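Local coordinates for protein laminin subunit ALPHA-1 (Mus musculus, PDB 2JD4) that forms part of the basement membrane protein laminin-111, its LG4-5 domains probably helping to anchor it at the cell surface, at residues A[286-296]-A[300-309]. The protein carries 4 engineered substitutions. Sequence-based numbering, arbitrary orientation.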
ATOM      1  N   HIS A 286       6.384   9.333  14.262  1.00 24.85           N
ATOM      2  CA  HIS A 286       7.597   9.005  15.006  1.00 23.34           C
ATOM      3  C   HIS A 286       8.362   7.952  14.231  1.00 22.98           C
ATOM      4  O   HIS A 286       7.760   7.067  13.615  1.00 24.31           O
ATOM      5  CB  HIS A 286       7.224   8.459  16.380  1.00 27.53           C
ATOM      6  CG  HIS A 286       6.420   9.415  17.200  1.00 24.08           C
ATOM      7  ND1 HIS A 286       6.978  10.509  17.823  1.00 28.32           N
ATOM      8  CD2 HIS A 286       5.090   9.480  17.442  1.00 24.20           C
ATOM      9  CE1 HIS A 286       6.027  11.209  18.414  1.00 26.94           C
ATOM     10  NE2 HIS A 286       4.872  10.606  18.198  1.00 28.60           N
ATOM     11  N   THR A 287       9.686   8.049  14.239  1.00 22.31           N
ATOM     12  CA  THR A 287      10.493   7.071  13.534  1.00 24.99           C
ATOM     13  C   THR A 287      10.880   5.987  14.524  1.00 26.32           C
ATOM     14  O   THR A 287      11.023   6.250  15.722  1.00 26.93           O
ATOM     15  CB  THR A 287      11.771   7.698  12.939  1.00 24.64           C
ATOM     16  OG1 THR A 287      12.588   8.223  13.991  1.00 30.54           O
ATOM     17  CG2 THR A 287      11.414   8.822  11.972  1.00 29.11           C
ATOM     18  N   LEU A 288      11.026   4.765  14.030  1.00 25.58           N
ATOM     19  CA  LEU A 288      11.394   3.657  14.895  1.00 26.76           C
ATOM     20  C   LEU A 288      12.389   2.739  14.199  1.00 30.43           C
ATOM     21  O   LEU A 288      12.194   2.342  13.049  1.00 28.56           O
ATOM     22  CB  LEU A 288      10.136   2.884  15.300  1.00 27.49           C
ATOM     23  CG  LEU A 288      10.238   1.753  16.330  1.00 24.98           C
ATOM     24  CD1 LEU A 288       8.835   1.393  16.797  1.00 24.62           C
ATOM     25  CD2 LEU A 288      10.934   0.539  15.725  1.00 28.29           C
ATOM     26  N   GLN A 289      13.465   2.417  14.911  1.00 30.63           N
ATOM     27  CA  GLN A 289      14.505   1.539  14.398  1.00 32.77           C
ATOM     28  C   GLN A 289      14.769   0.460  15.442  1.00 30.63           C
ATOM     29  O   GLN A 289      14.940   0.758  16.616  1.00 30.28           O
ATOM     30  CB  GLN A 289      15.796   2.322  14.152  1.00 37.84           C
ATOM     31  CG  GLN A 289      15.669   3.476  13.176  1.00 45.21           C
ATOM     32  CD  GLN A 289      16.906   4.357  13.165  1.00 51.59           C
ATOM     33  OE1 GLN A 289      18.017   3.890  12.900  1.00 53.85           O
ATOM     34  NE2 GLN A 289      16.719   5.640  13.456  1.00 50.66           N
ATOM     35  N   ALA A 290      14.787  -0.794  15.012  1.00 31.32           N
ATOM     36  CA  ALA A 290      15.048  -1.905  15.921  1.00 31.82           C
ATOM     37  C   ALA A 290      16.027  -2.827  15.211  1.00 31.96           C
ATOM     38  O   ALA A 290      15.674  -3.478  14.226  1.00 30.48           O
ATOM     39  CB  ALA A 290      13.752  -2.642  16.237  1.00 32.67           C
ATOM     40  N   HIS A 291      17.260  -2.877  15.706  1.00 35.06           N
ATOM     41  CA  HIS A 291      18.286  -3.701  15.078  1.00 36.22           C
ATOM     42  C   HIS A 291      18.700  -4.905  15.914  1.00 35.43           C
ATOM     43  O   HIS A 291      19.036  -4.774  17.089  1.00 34.38           O
ATOM     44  CB  HIS A 291      19.522  -2.845  14.776  1.00 39.08           C
ATOM     45  CG  HIS A 291      20.525  -3.514  13.886  1.00 44.40           C
ATOM     46  ND1 HIS A 291      21.775  -2.984  13.645  1.00 46.72           N
ATOM     47  CD2 HIS A 291      20.451  -4.651  13.151  1.00 46.65           C
ATOM     48  CE1 HIS A 291      22.427  -3.765  12.802  1.00 47.56           C
ATOM     49  NE2 HIS A 291      21.646  -4.782  12.487  1.00 46.64           N
ATOM     50  N   LYS A 292      18.665  -6.081  15.297  1.00 35.36           N
ATOM     51  CA  LYS A 292      19.072  -7.307  15.970  1.00 35.90           C
ATOM     52  C   LYS A 292      20.350  -7.809  15.311  1.00 33.99           C
ATOM     53  O   LYS A 292      20.385  -8.025  14.098  1.00 30.91           O
ATOM     54  CB  LYS A 292      18.001  -8.390  15.842  1.00 36.49           C
ATOM     55  CG  LYS A 292      18.406  -9.724  16.469  1.00 35.00           C
ATOM     56  CD  LYS A 292      17.547 -10.867  15.960  1.00 30.78           C
ATOM     57  CE  LYS A 292      17.827 -12.160  16.716  1.00 34.39           C
ATOM     58  NZ  LYS A 292      19.230 -12.631  16.553  1.00 29.99           N
ATOM     59  N   SER A 293      21.395  -7.984  16.116  1.00 34.69           N
ATOM     60  CA  SER A 293      22.675  -8.488  15.623  1.00 37.97           C
ATOM     61  C   SER A 293      23.124  -9.618  16.551  1.00 38.93           C
ATOM     62  O   SER A 293      22.475  -9.880  17.561  1.00 40.59           O
ATOM     63  CB  SER A 293      23.718  -7.369  15.606  1.00 35.15           C
ATOM     64  OG  SER A 293      23.959  -6.880  16.913  1.00 35.86           O
ATOM     65  N   LYS A 294      24.227 -10.280  16.206  1.00 42.69           N
ATOM     66  CA  LYS A 294      24.767 -11.391  16.994  1.00 46.71           C
ATOM     67  C   LYS A 294      24.352 -11.379  18.466  1.00 48.27           C
ATOM     68  O   LYS A 294      23.370 -12.016  18.845  1.00 50.17           O
ATOM     69  CB  LYS A 294      26.296 -11.409  16.897  1.00 49.29           C
ATOM     70  CG  LYS A 294      26.828 -11.611  15.487  1.00 53.30           C
ATOM     71  CD  LYS A 294      28.351 -11.574  15.457  1.00 56.71           C
ATOM     72  CE  LYS A 294      28.886 -11.752  14.040  1.00 61.38           C
ATOM     73  NZ  LYS A 294      30.377 -11.672  13.978  1.00 60.29           N
ATOM     74  N   HIS A 295      25.100 -10.662  19.297  1.00 50.95           N
ATOM     75  CA  HIS A 295      24.785 -10.586  20.720  1.00 53.62           C
ATOM     76  C   HIS A 295      24.377  -9.163  21.072  1.00 53.36           C
ATOM     77  O   HIS A 295      24.790  -8.627  22.100  1.00 53.86           O
ATOM     78  CB  HIS A 295      26.004 -10.999  21.561  1.00 58.51           C
ATOM     79  CG  HIS A 295      25.726 -11.106  23.034  1.00 63.04           C
ATOM     80  ND1 HIS A 295      26.718 -11.336  23.964  1.00 63.37           N
ATOM     81  CD2 HIS A 295      24.568 -11.023  23.735  1.00 65.21           C
ATOM     82  CE1 HIS A 295      26.185 -11.389  25.172  1.00 63.74           C
ATOM     83  NE2 HIS A 295      24.883 -11.203  25.061  1.00 65.34           N
ATOM     84  N   ARG A 296      23.564  -8.547  20.218  1.00 52.51           N
ATOM     85  CA  ARG A 296      23.130  -7.179  20.469  1.00 52.23           C
ATOM     86  C   ARG A 296      21.725  -6.857  19.970  1.00 50.10           C
ATOM     87  O   ARG A 296      21.306  -7.314  18.905  1.00 48.19           O
ATOM     88  CB  ARG A 296      24.124  -6.192  19.854  1.00 54.54           C
ATOM     89  CG  ARG A 296      23.757  -4.736  20.078  1.00 58.61           C
ATOM     90  CD  ARG A 296      24.844  -3.809  19.574  1.00 63.38           C
ATOM     91  NE  ARG A 296      26.126  -4.096  20.208  1.00 67.25           N
ATOM     92  CZ  ARG A 296      27.221  -3.361  20.051  1.00 69.15           C
ATOM     93  NH1 ARG A 296      27.195  -2.283  19.278  1.00 70.51           N
ATOM     94  NH2 ARG A 296      28.345  -3.704  20.668  1.00 70.26           N
ATOM     95  N   THR A 300      15.718   2.207  18.656  1.00 29.47           N
ATOM     96  CA  THR A 300      15.875   3.645  18.505  1.00 28.78           C
ATOM     97  C   THR A 300      14.546   4.295  18.126  1.00 29.06           C
ATOM     98  O   THR A 300      13.938   3.941  17.111  1.00 28.06           O
ATOM     99  CB  THR A 300      16.917   3.959  17.418  1.00 28.58           C
ATOM    100  OG1 THR A 300      18.132   3.254  17.704  1.00 31.62           O
ATOM    101  CG2 THR A 300      17.203   5.453  17.369  1.00 30.65           C
ATOM    102  N   VAL A 301      14.091   5.228  18.956  1.00 28.82           N
ATOM    103  CA  VAL A 301      12.838   5.937  18.705  1.00 29.74           C
ATOM    104  C   VAL A 301      13.126   7.434  18.634  1.00 32.82           C
ATOM    105  O   VAL A 301      13.677   8.019  19.577  1.00 32.42           O
ATOM    106  CB  VAL A 301      11.806   5.683  19.822  1.00 27.62           C
ATOM    107  CG1 VAL A 301      10.498   6.378  19.480  1.00 23.44           C
ATOM    108  CG2 VAL A 301      11.578   4.184  19.989  1.00 26.69           C
ATOM    109  N   ASP A 302      12.755   8.046  17.513  1.00 31.29           N
ATOM    110  CA  ASP A 302      12.992   9.465  17.294  1.00 30.56           C
ATOM    111  C   ASP A 302      14.453   9.830  17.562  1.00 31.50           C
ATOM    112  O   ASP A 302      14.751  10.900  18.093  1.00 29.93           O
ATOM    113  CB  ASP A 302      12.069  10.317  18.176  1.00 30.27           C
ATOM    114  CG  ASP A 302      10.604  10.176  17.798  1.00 35.28           C
ATOM    115  OD1 ASP A 302      10.320   9.948  16.600  1.00 31.84           O
ATOM    116  OD2 ASP A 302       9.737  10.305  18.693  1.00 35.09           O
ATOM    117  N   GLY A 303      15.362   8.932  17.195  1.00 33.35           N
ATOM    118  CA  GLY A 303      16.779   9.192  17.391  1.00 35.28           C
ATOM    119  C   GLY A 303      17.355   8.754  18.728  1.00 37.60           C
ATOM    120  O   GLY A 303      18.574   8.723  18.895  1.00 37.85           O
ATOM    121  N   ASN A 304      16.489   8.414  19.679  1.00 37.35           N
ATOM    122  CA  ASN A 304      16.921   7.975  21.004  1.00 39.55           C
ATOM    123  C   ASN A 304      17.137   6.463  21.020  1.00 41.25           C
ATOM    124  O   ASN A 304      16.208   5.693  20.769  1.00 42.04           O
ATOM    125  CB  ASN A 304      15.866   8.366  22.039  1.00 38.44           C
ATOM    126  CG  ASN A 304      15.531   9.845  21.994  1.00 42.08           C
ATOM    127  OD1 ASN A 304      16.317  10.686  22.434  1.00 40.30           O
ATOM    128  ND2 ASN A 304      14.367  10.172  21.445  1.00 40.35           N
ATOM    129  N   SER A 305      18.363   6.042  21.322  1.00 41.69           N
ATOM    130  CA  SER A 305      18.699   4.621  21.349  1.00 42.46           C
ATOM    131  C   SER A 305      18.756   4.005  22.740  1.00 42.93           C
ATOM    132  O   SER A 305      19.072   4.672  23.722  1.00 42.73           O
ATOM    133  CB  SER A 305      20.042   4.380  20.650  1.00 43.83           C
ATOM    134  OG  SER A 305      19.959   4.629  19.257  1.00 44.22           O
ATOM    135  N   VAL A 306      18.442   2.713  22.800  1.00 45.29           N
ATOM    136  CA  VAL A 306      18.460   1.933  24.036  1.00 46.21           C
ATOM    137  C   VAL A 306      18.803   0.506  23.625  1.00 48.05           C
ATOM    138  O   VAL A 306      18.148  -0.066  22.754  1.00 47.27           O
ATOM    139  CB  VAL A 306      17.086   1.934  24.732  1.00 43.62           C
ATOM    140  CG1 VAL A 306      17.151   1.099  25.994  1.00 46.92           C
ATOM    141  CG2 VAL A 306      16.670   3.353  25.067  1.00 42.42           C
ATOM    142  N   ARG A 307      19.828  -0.074  24.242  1.00 50.04           N
ATOM    143  CA  ARG A 307      20.227  -1.424  23.873  1.00 53.36           C
ATOM    144  C   ARG A 307      20.440  -2.389  25.028  1.00 54.27           C
ATOM    145  O   ARG A 307      20.434  -2.004  26.198  1.00 55.05           O
ATOM    146  CB  ARG A 307      21.496  -1.365  23.021  1.00 54.12           C
ATOM    147  CG  ARG A 307      22.710  -0.797  23.733  1.00 55.87           C
ATOM    148  CD  ARG A 307      23.689  -0.225  22.724  1.00 58.04           C
ATOM    149  NE  ARG A 307      23.131   0.955  22.064  1.00 61.33           N
ATOM    150  CZ  ARG A 307      23.643   1.523  20.976  1.00 61.46           C
ATOM    151  NH1 ARG A 307      24.731   1.021  20.408  1.00 62.54           N
ATOM    152  NH2 ARG A 307      23.068   2.601  20.460  1.00 62.10           N
ATOM    153  N   ALA A 308      20.621  -3.656  24.672  1.00 55.53           N
ATOM    154  CA  ALA A 308      20.848  -4.723  25.636  1.00 57.04           C
ATOM    155  C   ALA A 308      21.744  -5.762  24.977  1.00 57.18           C
ATOM    156  O   ALA A 308      21.513  -6.152  23.832  1.00 57.25           O
ATOM    157  CB  ALA A 308      19.521  -5.352  26.046  1.00 56.02           C
ATOM    158  N   GLU A 309      22.771  -6.203  25.698  1.00 58.10           N
ATOM    159  CA  GLU A 309      23.709  -7.190  25.174  1.00 59.54           C
ATOM    160  C   GLU A 309      23.840  -8.380  26.118  1.00 59.24           C
ATOM    161  O   GLU A 309      22.839  -8.951  26.552  1.00 59.37           O
ATOM    162  CB  GLU A 309      25.078  -6.542  24.961  1.00 60.73           C
ATOM    163  CG  GLU A 309      25.055  -5.371  23.989  1.00 63.45           C
ATOM    164  CD  GLU A 309      26.355  -4.593  23.974  1.00 63.39           C
ATOM    165  OE1 GLU A 309      26.760  -4.090  25.044  1.00 63.34           O
ATOM    166  OE2 GLU A 309      26.971  -4.479  22.894  1.00 65.54           O
TER
HETATM  167  O   HOH W   1      14.996   6.982  14.979  1.00 31.69           O
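Gln289 and Thr300 form an antiparallel hydrogen-bonded pair. Gln289 N reaches Thr300 O at 2.7 Å, and Thr300 N returns to Gln289 O at 2.6 Å. Leu288 and Val301 follow as a non-hydrogen-bonded pair. Asp302 N then bonds Thr287 O at 3.1 Å, just as the chain enters the type I' turn from Val301 to Asn304. On one face, Gln289 and Thr300 lie side by side, CB to CB. A water joins Thr287 OG1, Gln289 NE2 and the turn's Gly303 N.

The Asp302 carboxylate grips the start of strand 286-293 twice. Asp302 OD1 accepts from Thr287 N at 3.1 Å. Asp302 OD2 takes His286 ND1 on its syn lone pair at 2.9 Å, at the ring edge, tilted 24° from the plane of the ring. The ring's other nitrogen, NE2, bonds Asp282, so the ring is held from two sides. Without the imidazole, as with an alanine here, both carboxylates would probably lose the ring that links them.

At the far end, Arg296 and Glu309 run alongside each other in a salt bridge, Arg296 NH2 to Glu309 OE2 2.7 Å. A bend at chi3 (-57°) turns the guanidinium, whose plane stands 64° from the carboxylate.

These strands belong to the second laminin G domain, a beta sandwich. Strand 222-230 pairs with the other edge of 286-293. Leu288 packs inward on Val257, and Val301 on Tyr272, both from strands of the facing layer.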